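Local coordinates for encapsidation protein (Lactococcus phage asccphi28, PDB 7JQP) that probably acts as the ATPase of the five-subunit motor that drives viral DNA into the phage capsid, at residues 263-268 and 294-299; 310-315 and 322-327; 337-342 and 360-365. All blocks are in the same frame, centred on the assembly; numbering follows the deposited sequence.

Interaction 1 (263-268 and 294-299); sequences YFKHYG and EYYYQV
Gln298 brings its side-chain amide up to the backbone of Tyr267, yet the hydrogen bond that holds this amide is made by OE1 with Tyr300 OH, just beyond the segment. NE2 comes within 3.0 Å of Tyr267 O, but the angle is too poor for the pair to count as a hydrogen bond. No hydrogen bond joins 263-268 to 294-299, and the contact, 251 Å² in all, is carried mainly by aromatic surface. Tyr267 sets its CB over the centre of the Tyr296 ring, 3.4 Å from the centroid and 14° off the normal, a CH-pi contact. Since its CG lies anti to the backbone N (chi1 -174°), the Tyr267 ring continues past this point and makes an offset stack with Tyr296: the centroids are 4.9 Å apart and the planes 25° from parallel. Within the stack, Tyr267 CG is 3.9 Å from Tyr296 CD1. The setting is a mixed sheet in which strand 293-300 lies between strands 280-288 and 348-349; the 263-268 loop, leading from helix 246-252 to strand 273-277, runs across the sheet face that bears Tyr296 and Gln298. Tyr348 of strand 348-349 adds a further ring beside Tyr296. At the edge of the Tyr296 ring, near its plane, Lys265 packs its CG 3.5 Å from CE2, the two side chains running alongside each other in the same direction. Bends at chi2 and chi3 then turn the lysine chain away, which leaves its aliphatic root as the touching part. Lys265 O also sits in the plane at this edge, 3.7 Å from Tyr296 CD2. At the end of the Tyr296 ring, OH makes a weak 3.4 Å hydrogen bond to Glu294 OE1, which also has a long, weak ion pair with Arg287.

Interaction 2 (310-315 and 322-327); sequences TVFNNN and DEVFLE
Phe312 and Val324 stand side by side and point the same way from two paired strands, with Phe312 CE1 3.3 Å from Val324 CG1. That methyl, anti to the valine's backbone N (chi1 172°), meets the ring obliquely. Leu326 extends the apolar patch, its CD2 4.0 Å from Phe312 CB. The parallel pairing behind this is seen in three backbone bonds: Val324 N to Val311 O (2.6 Å), Asn313 N to Val324 O (3.0 Å) and Leu326 N to Asn313 O (2.9 Å). Strand 324-325 forms one edge of the sheet within this chain; the first five strands of this sheet in chain order lie as 3-2-1-4-5, consistent with an RNase H-like domain related to terminase nucleases. On the sheet face opposite Phe312, Glu323 and Asn313 cross with carboxylate and amide planes 65° apart, and Glu323 OE1 is 3.5 Å from Asn313 CB. The stem of Glu323 runs alongside Val311, CG to CG1 4.0 Å, while OE2 forms a salt bridge with Lys276 of strand 273-277. Next to the pair, Glu327 makes a salt bridge to Arg260 of a second subunit.

Interaction 3 (337-342 and 360-365); sequences TYFELF and KFVYAL
Helices 337-342 and 360-365 cross at -124° with their axes 10.7 Å apart, nearest at Phe339 and Val362, whose CA atoms are 6.3 Å from each other. Val362 is directed into the gap and meets two rings. Its CG2 lies over one face of Phe342, 3.8 Å from the centroid and shifted toward the rim, in a CH-pi contact; CG1, anti to the valine's backbone N (chi1 169°), comes 3.6 Å from Phe342 CD2 and also reaches Phe339 CD1 at 3.8 Å. Phe339 slides past Val362 in the opposite direction and goes on to the other helix. There its edge receives Phe361 CE2, close to the ring plane, and its CZ rests 3.9 Å from Leu365 CB. Phe342 turns its own edge to the face of Tyr363 in an offset edge-to-face pair, centroids 6.0 Å apart and planes at 77°. Phe194 widens this cluster by meeting the Phe342 ring, and Phe361 makes an edge-to-face pair with Tyr277 of strand 273-277, tying the C-terminal helix to the sheet. With no hydrogen bond across the two helices and 306 Å² buried between them, their association here probably depends on the fit of rings and branched side chains rather than on polar pairing.

All three contacts belong to the C-terminal part of the chain, built around one mixed sheet. Interaction 3 is the buried one, a mainly apolar join without hydrogen bonds between the two segments; interactions 1 and 2 are partly buried and lie in separate regions of the sheet, their centres 22 Å apart. Backbone bonds define interaction 2, a strand pairing at the sheet edge, whereas interaction 1 lays a loop on a strand through ring stacking. Interaction 3 touches both: Tyr297 OH probably bonds to Tyr338 O, 2.9 Å away, while Asn314 ND2 merely packs on Leu365 CD1 at 4.2 Å. Interactions 2 and 3 also border the second subunit; no other chain of the assembly touches interaction 1.

Interaction 1 (263-268 and 294-299)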
loop_
_atom_site.group_PDB
_atom_site.type_symbol
_atom_site.label_atom_id
_atom_site.label_comp_id
_atom_site.label_asym_id
_atom_site.label_seq_id
_atom_site.Cartn_x
_atom_site.Cartn_y
_atom_site.Cartn_z
ATOM N N TYR A 263 -10.328 34.782 20.858
ATOM C CA TYR A 263 -10.156 36.104 21.458
ATOM C C TYR A 263 -10.997 37.118 20.685
ATOM O O TYR A 263 -11.064 37.075 19.453
ATOM C CB TYR A 263 -8.681 36.554 21.487
ATOM C CG TYR A 263 -7.772 35.666 22.321
ATOM C CD1 TYR A 263 -7.974 35.528 23.686
ATOM C CD2 TYR A 263 -6.668 35.036 21.759
ATOM C CE1 TYR A 263 -7.152 34.725 24.456
ATOM C CE2 TYR A 263 -5.826 34.245 22.527
ATOM C CZ TYR A 263 -6.073 34.097 23.876
ATOM O OH TYR A 263 -5.244 33.313 24.646
ATOM N N PHE A 264 -11.626 38.048 21.405
ATOM C CA PHE A 264 -12.541 39.012 20.798
ATOM C C PHE A 264 -12.171 40.436 21.195
ATOM O O PHE A 264 -11.988 40.725 22.382
ATOM C CB PHE A 264 -13.990 38.713 21.217
ATOM C CG PHE A 264 -14.479 37.346 20.809
ATOM C CD1 PHE A 264 -14.938 37.111 19.525
ATOM C CD2 PHE A 264 -14.491 36.303 21.720
ATOM C CE1 PHE A 264 -15.390 35.858 19.155
ATOM C CE2 PHE A 264 -14.944 35.048 21.357
ATOM C CZ PHE A 264 -15.393 34.826 20.072
ATOM N N LYS A 265 -12.069 41.323 20.205
ATOM C CA LYS A 265 -11.784 42.735 20.446
ATOM C C LYS A 265 -12.231 43.528 19.219
ATOM O O LYS A 265 -12.356 42.980 18.119
ATOM C CB LYS A 265 -10.288 42.970 20.705
ATOM C CG LYS A 265 -9.909 44.374 21.180
ATOM C CD LYS A 265 -10.132 44.576 22.668
ATOM C CE LYS A 265 -8.956 44.007 23.472
ATOM N NZ LYS A 265 -9.182 44.097 24.943
ATOM N N HIS A 266 -12.490 44.821 19.423
ATOM C CA HIS A 266 -12.935 45.715 18.362
ATOM C C HIS A 266 -11.903 46.804 18.089
ATOM O O HIS A 266 -11.364 47.410 19.021
ATOM C CB HIS A 266 -14.271 46.377 18.707
ATOM C CG HIS A 266 -14.728 47.365 17.682
ATOM N ND1 HIS A 266 -14.526 48.721 17.814
ATOM C CD2 HIS A 266 -15.356 47.191 16.496
ATOM C CE1 HIS A 266 -15.018 49.341 16.756
ATOM N NE2 HIS A 266 -15.531 48.435 15.945
ATOM N N TYR A 267 -11.650 47.065 16.803
ATOM C CA TYR A 267 -10.703 48.084 16.356
ATOM C C TYR A 267 -11.426 49.053 15.429
ATOM O O TYR A 267 -12.030 48.635 14.433
ATOM C CB TYR A 267 -9.509 47.435 15.650
ATOM C CG TYR A 267 -8.388 48.378 15.267
ATOM C CD1 TYR A 267 -7.876 49.295 16.174
ATOM C CD2 TYR A 267 -7.826 48.329 13.999
ATOM C CE1 TYR A 267 -6.848 50.149 15.822
ATOM C CE2 TYR A 267 -6.792 49.164 13.644
ATOM C CZ TYR A 267 -6.313 50.082 14.554
ATOM O OH TYR A 267 -5.284 50.925 14.197
ATOM N N GLY A 268 -11.356 50.345 15.752
ATOM C CA GLY A 268 -12.106 51.335 14.998
ATOM C C GLY A 268 -11.573 51.580 13.598
ATOM O O GLY A 268 -12.346 51.811 12.667
ATOM N N GLU A 294 -0.801 44.024 15.302
ATOM C CA GLU A 294 -2.012 43.435 15.865
ATOM C C GLU A 294 -3.051 43.218 14.770
ATOM O O GLU A 294 -3.163 44.032 13.849
ATOM C CB GLU A 294 -2.599 44.314 16.967
ATOM C CG GLU A 294 -3.299 43.563 18.063
ATOM C CD GLU A 294 -3.248 44.289 19.403
ATOM O OE1 GLU A 294 -3.381 45.532 19.431
ATOM O OE2 GLU A 294 -3.059 43.600 20.427
ATOM N N TYR A 295 -3.757 42.088 14.829
ATOM C CA TYR A 295 -4.718 41.701 13.802
ATOM C C TYR A 295 -6.141 41.730 14.344
ATOM O O TYR A 295 -6.410 41.198 15.425
ATOM C CB TYR A 295 -4.373 40.307 13.277
ATOM C CG TYR A 295 -2.982 40.228 12.693
ATOM C CD1 TYR A 295 -2.748 40.548 11.364
ATOM C CD2 TYR A 295 -1.898 39.845 13.476
ATOM C CE1 TYR A 295 -1.477 40.480 10.825
ATOM C CE2 TYR A 295 -0.622 39.774 12.947
ATOM C CZ TYR A 295 -0.418 40.094 11.621
ATOM O OH TYR A 295 0.850 40.027 11.089
ATOM N N TYR A 296 -7.053 42.327 13.575
ATOM C CA TYR A 296 -8.474 42.322 13.891
ATOM C C TYR A 296 -9.250 41.861 12.667
ATOM O O TYR A 296 -9.036 42.372 11.564
ATOM C CB TYR A 296 -8.980 43.701 14.318
ATOM C CG TYR A 296 -8.381 44.234 15.593
ATOM C CD1 TYR A 296 -7.072 44.689 15.633
ATOM C CD2 TYR A 296 -9.131 44.290 16.760
ATOM C CE1 TYR A 296 -6.526 45.185 16.797
ATOM C CE2 TYR A 296 -8.595 44.788 17.929
ATOM C CZ TYR A 296 -7.291 45.233 17.942
ATOM O OH TYR A 296 -6.748 45.726 19.106
ATOM N N TYR A 297 -10.150 40.904 12.864
ATOM C CA TYR A 297 -10.993 40.369 11.802
ATOM C C TYR A 297 -12.394 40.930 11.988
ATOM O O TYR A 297 -13.013 40.721 13.038
ATOM C CB TYR A 297 -11.003 38.842 11.834
ATOM C CG TYR A 297 -9.756 38.209 11.258
ATOM C CD1 TYR A 297 -8.497 38.720 11.544
ATOM C CD2 TYR A 297 -9.839 37.097 10.433
ATOM C CE1 TYR A 297 -7.359 38.147 11.018
ATOM C CE2 TYR A 297 -8.702 36.514 9.905
ATOM C CZ TYR A 297 -7.465 37.043 10.202
ATOM O OH TYR A 297 -6.329 36.470 9.680
ATOM N N GLN A 298 -12.895 41.632 10.972
ATOM C CA GLN A 298 -14.151 42.356 11.082
ATOM C C GLN A 298 -15.057 42.032 9.902
ATOM O O GLN A 298 -14.612 41.554 8.855
ATOM C CB GLN A 298 -13.926 43.879 11.149
ATOM C CG GLN A 298 -12.709 44.314 11.946
ATOM C CD GLN A 298 -12.206 45.688 11.528
ATOM O OE1 GLN A 298 -12.343 46.086 10.370
ATOM N NE2 GLN A 298 -11.628 46.422 12.472
ATOM N N VAL A 299 -16.344 42.322 10.091
ATOM C CA VAL A 299 -17.372 42.140 9.073
ATOM C C VAL A 299 -18.112 43.458 8.904
ATOM O O VAL A 299 -18.515 44.079 9.894
ATOM C CB VAL A 299 -18.356 41.017 9.454
ATOM C CG1 VAL A 299 -19.333 40.753 8.321
ATOM C CG2 VAL A 299 -17.590 39.754 9.828
#

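Interaction 2 (310-315 and 322-327)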
loop_
_atom_site.group_PDB
_atom_site.type_symbol
_atom_site.label_atom_id
_atom_site.label_comp_id
_atom_site.label_asym_id
_atom_site.label_seq_id
_atom_site.Cartn_x
_atom_site.Cartn_y
_atom_site.Cartn_z
ATOM N N THR A 310 -9.474 48.270 -1.394
ATOM C CA THR A 310 -9.604 47.239 -2.415
ATOM C C THR A 310 -10.505 46.113 -1.919
ATOM O O THR A 310 -10.483 45.748 -0.740
ATOM C CB THR A 310 -8.232 46.680 -2.796
ATOM O OG1 THR A 310 -7.763 45.806 -1.760
ATOM C CG2 THR A 310 -7.226 47.810 -3.005
ATOM N N VAL A 311 -11.303 45.563 -2.831
ATOM C CA VAL A 311 -12.244 44.492 -2.529
ATOM C C VAL A 311 -11.914 43.291 -3.400
ATOM O O VAL A 311 -11.705 43.436 -4.610
ATOM C CB VAL A 311 -13.701 44.934 -2.752
ATOM C CG1 VAL A 311 -14.649 43.770 -2.493
ATOM C CG2 VAL A 311 -14.035 46.119 -1.865
ATOM N N PHE A 312 -11.856 42.114 -2.790
ATOM C CA PHE A 312 -11.596 40.869 -3.501
ATOM C C PHE A 312 -12.866 40.041 -3.543
ATOM O O PHE A 312 -13.519 39.841 -2.515
ATOM C CB PHE A 312 -10.445 40.104 -2.832
ATOM C CG PHE A 312 -9.152 40.819 -2.967
ATOM C CD1 PHE A 312 -8.367 40.638 -4.092
ATOM C CD2 PHE A 312 -8.748 41.725 -2.003
ATOM C CE1 PHE A 312 -7.213 41.348 -4.253
ATOM C CE2 PHE A 312 -7.576 42.417 -2.138
ATOM C CZ PHE A 312 -6.858 42.296 -3.295
ATOM N N ASN A 313 -13.217 39.564 -4.732
ATOM C CA ASN A 313 -14.438 38.797 -4.927
ATOM C C ASN A 313 -14.071 37.409 -5.427
ATOM O O ASN A 313 -13.442 37.265 -6.481
ATOM C CB ASN A 313 -15.375 39.513 -5.902
ATOM C CG ASN A 313 -16.764 38.910 -5.926
ATOM O OD1 ASN A 313 -17.376 38.790 -6.981
ATOM N ND2 ASN A 313 -17.267 38.527 -4.758
ATOM N N ASN A 314 -14.472 36.394 -4.662
ATOM C CA ASN A 314 -14.206 35.014 -5.042
ATOM C C ASN A 314 -15.038 34.607 -6.251
ATOM O O ASN A 314 -14.571 33.845 -7.106
ATOM C CB ASN A 314 -14.496 34.098 -3.855
ATOM C CG ASN A 314 -14.407 32.635 -4.212
ATOM O OD1 ASN A 314 -13.487 32.209 -4.905
ATOM N ND2 ASN A 314 -15.375 31.854 -3.745
ATOM N N ASN A 315 -16.269 35.103 -6.339
ATOM C CA ASN A 315 -17.223 34.681 -7.356
ATOM C C ASN A 315 -17.191 35.646 -8.534
ATOM O O ASN A 315 -17.439 36.844 -8.371
ATOM C CB ASN A 315 -18.629 34.599 -6.756
ATOM C CG ASN A 315 -19.680 34.223 -7.778
ATOM O OD1 ASN A 315 -19.374 34.003 -8.948
ATOM N ND2 ASN A 315 -20.929 34.130 -7.334
ATOM N N ASP A 322 -14.939 48.048 -9.348
ATOM C CA ASP A 322 -13.488 48.010 -9.220
ATOM C C ASP A 322 -12.991 46.841 -8.384
ATOM O O ASP A 322 -11.803 46.797 -8.049
ATOM C CB ASP A 322 -13.005 49.325 -8.604
ATOM C CG ASP A 322 -13.371 50.534 -9.442
ATOM O OD1 ASP A 322 -13.352 50.431 -10.686
ATOM O OD2 ASP A 322 -13.783 51.554 -8.852
ATOM N N GLU A 323 -13.858 45.894 -8.040
ATOM C CA GLU A 323 -13.423 44.768 -7.228
ATOM C C GLU A 323 -12.386 43.939 -7.978
ATOM O O GLU A 323 -12.417 43.820 -9.208
ATOM C CB GLU A 323 -14.614 43.891 -6.844
ATOM C CG GLU A 323 -15.781 44.651 -6.240
ATOM C CD GLU A 323 -16.912 43.733 -5.816
ATOM O OE1 GLU A 323 -16.943 42.574 -6.280
ATOM O OE2 GLU A 323 -17.765 44.170 -5.015
ATOM N N VAL A 324 -11.452 43.375 -7.217
ATOM C CA VAL A 324 -10.370 42.561 -7.760
ATOM C C VAL A 324 -10.788 41.098 -7.706
ATOM O O VAL A 324 -11.234 40.607 -6.663
ATOM C CB VAL A 324 -9.070 42.793 -6.973
ATOM C CG1 VAL A 324 -7.991 41.810 -7.408
ATOM C CG2 VAL A 324 -8.592 44.230 -7.146
ATOM N N PHE A 325 -10.644 40.400 -8.828
ATOM C CA PHE A 325 -10.997 38.990 -8.873
ATOM C C PHE A 325 -10.068 38.185 -7.973
ATOM O O PHE A 325 -8.846 38.365 -8.006
ATOM C CB PHE A 325 -10.882 38.447 -10.284
ATOM C CG PHE A 325 -11.274 37.002 -10.412
ATOM C CD1 PHE A 325 -10.302 36.023 -10.534
ATOM C CD2 PHE A 325 -12.600 36.614 -10.328
ATOM C CE1 PHE A 325 -10.648 34.688 -10.632
ATOM C CE2 PHE A 325 -12.954 35.281 -10.444
ATOM C CZ PHE A 325 -11.975 34.318 -10.584
ATOM N N LEU A 326 -10.642 37.295 -7.173
ATOM C CA LEU A 326 -9.880 36.410 -6.299
ATOM C C LEU A 326 -9.762 35.053 -6.984
ATOM O O LEU A 326 -10.778 34.427 -7.306
ATOM C CB LEU A 326 -10.557 36.270 -4.939
ATOM C CG LEU A 326 -9.721 35.771 -3.756
ATOM C CD1 LEU A 326 -8.297 36.296 -3.781
ATOM C CD2 LEU A 326 -10.409 36.160 -2.441
ATOM N N GLU A 327 -8.533 34.607 -7.211
ATOM C CA GLU A 327 -8.271 33.339 -7.873
ATOM C C GLU A 327 -7.383 32.471 -6.988
ATOM O O GLU A 327 -6.786 32.938 -6.014
ATOM C CB GLU A 327 -7.619 33.557 -9.245
ATOM C CG GLU A 327 -7.803 32.391 -10.204
ATOM C CD GLU A 327 -7.487 32.758 -11.642
ATOM O OE1 GLU A 327 -6.605 33.613 -11.862
ATOM O OE2 GLU A 327 -8.130 32.195 -12.554
#

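Interaction 3 (337-342 and 360-365)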
loop_
_atom_site.group_PDB
_atom_site.type_symbol
_atom_site.label_atom_id
_atom_site.label_comp_id
_atom_site.label_asym_id
_atom_site.label_seq_id
_atom_site.Cartn_x
_atom_site.Cartn_y
_atom_site.Cartn_z
ATOM N N THR A 337 -1.162 33.433 4.824
ATOM C CA THR A 337 -0.756 33.867 6.155
ATOM C C THR A 337 -1.968 34.183 7.024
ATOM O O THR A 337 -1.992 33.846 8.214
ATOM C CB THR A 337 0.157 35.089 6.057
ATOM O OG1 THR A 337 -0.559 36.175 5.454
ATOM C CG2 THR A 337 1.395 34.774 5.224
ATOM N N TYR A 338 -2.984 34.829 6.445
ATOM C CA TYR A 338 -4.180 35.175 7.208
ATOM C C TYR A 338 -4.938 33.931 7.662
ATOM O O TYR A 338 -5.441 33.888 8.791
ATOM C CB TYR A 338 -5.078 36.083 6.372
ATOM C CG TYR A 338 -4.556 37.497 6.237
ATOM C CD1 TYR A 338 -4.219 38.244 7.358
ATOM C CD2 TYR A 338 -4.391 38.081 4.988
ATOM C CE1 TYR A 338 -3.739 39.535 7.240
ATOM C CE2 TYR A 338 -3.910 39.372 4.860
ATOM C CZ TYR A 338 -3.588 40.095 5.989
ATOM O OH TYR A 338 -3.110 41.381 5.869
ATOM N N PHE A 339 -5.034 32.913 6.801
ATOM C CA PHE A 339 -5.686 31.673 7.209
ATOM C C PHE A 339 -4.957 31.046 8.395
ATOM O O PHE A 339 -5.589 30.556 9.338
ATOM C CB PHE A 339 -5.723 30.684 6.041
ATOM C CG PHE A 339 -6.696 31.040 4.938
ATOM C CD1 PHE A 339 -7.797 31.852 5.171
ATOM C CD2 PHE A 339 -6.494 30.554 3.657
ATOM C CE1 PHE A 339 -8.678 32.160 4.145
ATOM C CE2 PHE A 339 -7.366 30.863 2.630
ATOM C CZ PHE A 339 -8.458 31.666 2.874
ATOM N N GLU A 340 -3.620 31.051 8.359
ATOM C CA GLU A 340 -2.835 30.523 9.472
ATOM C C GLU A 340 -3.038 31.341 10.742
ATOM O O GLU A 340 -3.183 30.777 11.834
ATOM C CB GLU A 340 -1.355 30.486 9.086
ATOM C CG GLU A 340 -1.031 29.483 7.990
ATOM C CD GLU A 340 0.406 29.568 7.511
ATOM O OE1 GLU A 340 1.114 30.519 7.903
ATOM O OE2 GLU A 340 0.826 28.679 6.740
ATOM N N LEU A 341 -3.049 32.670 10.621
ATOM C CA LEU A 341 -3.315 33.522 11.777
ATOM C C LEU A 341 -4.690 33.238 12.367
ATOM O O LEU A 341 -4.859 33.256 13.591
ATOM C CB LEU A 341 -3.194 34.987 11.357
ATOM C CG LEU A 341 -1.780 35.515 11.133
ATOM C CD1 LEU A 341 -1.791 36.763 10.284
ATOM C CD2 LEU A 341 -1.141 35.861 12.479
ATOM N N PHE A 342 -5.675 32.958 11.510
ATOM C CA PHE A 342 -7.013 32.614 11.983
ATOM C C PHE A 342 -7.034 31.244 12.649
ATOM O O PHE A 342 -7.626 31.071 13.721
ATOM C CB PHE A 342 -8.004 32.644 10.817
ATOM C CG PHE A 342 -9.304 31.941 11.111
ATOM C CD1 PHE A 342 -10.384 32.621 11.647
ATOM C CD2 PHE A 342 -9.435 30.584 10.855
ATOM C CE1 PHE A 342 -11.570 31.959 11.917
ATOM C CE2 PHE A 342 -10.610 29.919 11.125
ATOM C CZ PHE A 342 -11.680 30.605 11.655
ATOM N N LYS A 360 -16.674 30.221 8.147
ATOM C CA LYS A 360 -17.231 29.707 6.900
ATOM C C LYS A 360 -16.341 30.071 5.719
ATOM O O LYS A 360 -16.087 29.240 4.838
ATOM C CB LYS A 360 -18.641 30.257 6.680
ATOM C CG LYS A 360 -19.717 29.670 7.578
ATOM C CD LYS A 360 -21.104 30.049 7.059
ATOM C CE LYS A 360 -22.224 29.387 7.852
ATOM N NZ LYS A 360 -22.034 29.500 9.327
ATOM N N PHE A 361 -15.869 31.318 5.682
ATOM C CA PHE A 361 -15.020 31.766 4.585
ATOM C C PHE A 361 -13.675 31.051 4.597
ATOM O O PHE A 361 -13.209 30.567 3.560
ATOM C CB PHE A 361 -14.818 33.277 4.675
ATOM C CG PHE A 361 -13.811 33.812 3.704
ATOM C CD1 PHE A 361 -14.136 33.969 2.369
ATOM C CD2 PHE A 361 -12.538 34.155 4.125
ATOM C CE1 PHE A 361 -13.211 34.465 1.473
ATOM C CE2 PHE A 361 -11.609 34.649 3.234
ATOM C CZ PHE A 361 -11.945 34.804 1.906
ATOM N N VAL A 362 -13.037 30.977 5.768
ATOM C CA VAL A 362 -11.705 30.384 5.850
ATOM C C VAL A 362 -11.733 28.941 5.363
ATOM O O VAL A 362 -10.960 28.553 4.480
ATOM C CB VAL A 362 -11.163 30.483 7.288
ATOM C CG1 VAL A 362 -9.913 29.634 7.449
ATOM C CG2 VAL A 362 -10.849 31.934 7.637
ATOM N N TYR A 363 -12.642 28.132 5.910
ATOM C CA TYR A 363 -12.658 26.708 5.591
ATOM C C TYR A 363 -13.101 26.437 4.158
ATOM O O TYR A 363 -12.655 25.454 3.556
ATOM C CB TYR A 363 -13.543 25.972 6.595
ATOM C CG TYR A 363 -12.954 25.975 7.990
ATOM C CD1 TYR A 363 -11.671 25.487 8.215
ATOM C CD2 TYR A 363 -13.659 26.483 9.074
ATOM C CE1 TYR A 363 -11.115 25.489 9.475
ATOM C CE2 TYR A 363 -13.105 26.490 10.343
ATOM C CZ TYR A 363 -11.832 25.992 10.535
ATOM O OH TYR A 363 -11.271 25.994 11.789
ATOM N N ALA A 364 -13.965 27.282 3.592
ATOM C CA ALA A 364 -14.358 27.090 2.199
ATOM C C ALA A 364 -13.155 27.226 1.272
ATOM O O ALA A 364 -13.000 26.451 0.321
ATOM C CB ALA A 364 -15.446 28.091 1.814
ATOM N N LEU A 365 -12.289 28.201 1.542
ATOM C CA LEU A 365 -11.131 28.490 0.709
ATOM C C LEU A 365 -9.834 27.937 1.284
ATOM O O LEU A 365 -8.782 28.078 0.651
ATOM C CB LEU A 365 -10.997 30.003 0.502
ATOM C CG LEU A 365 -11.828 30.611 -0.629
ATOM C CD1 LEU A 365 -13.309 30.615 -0.289
ATOM C CD2 LEU A 365 -11.348 32.025 -0.943
#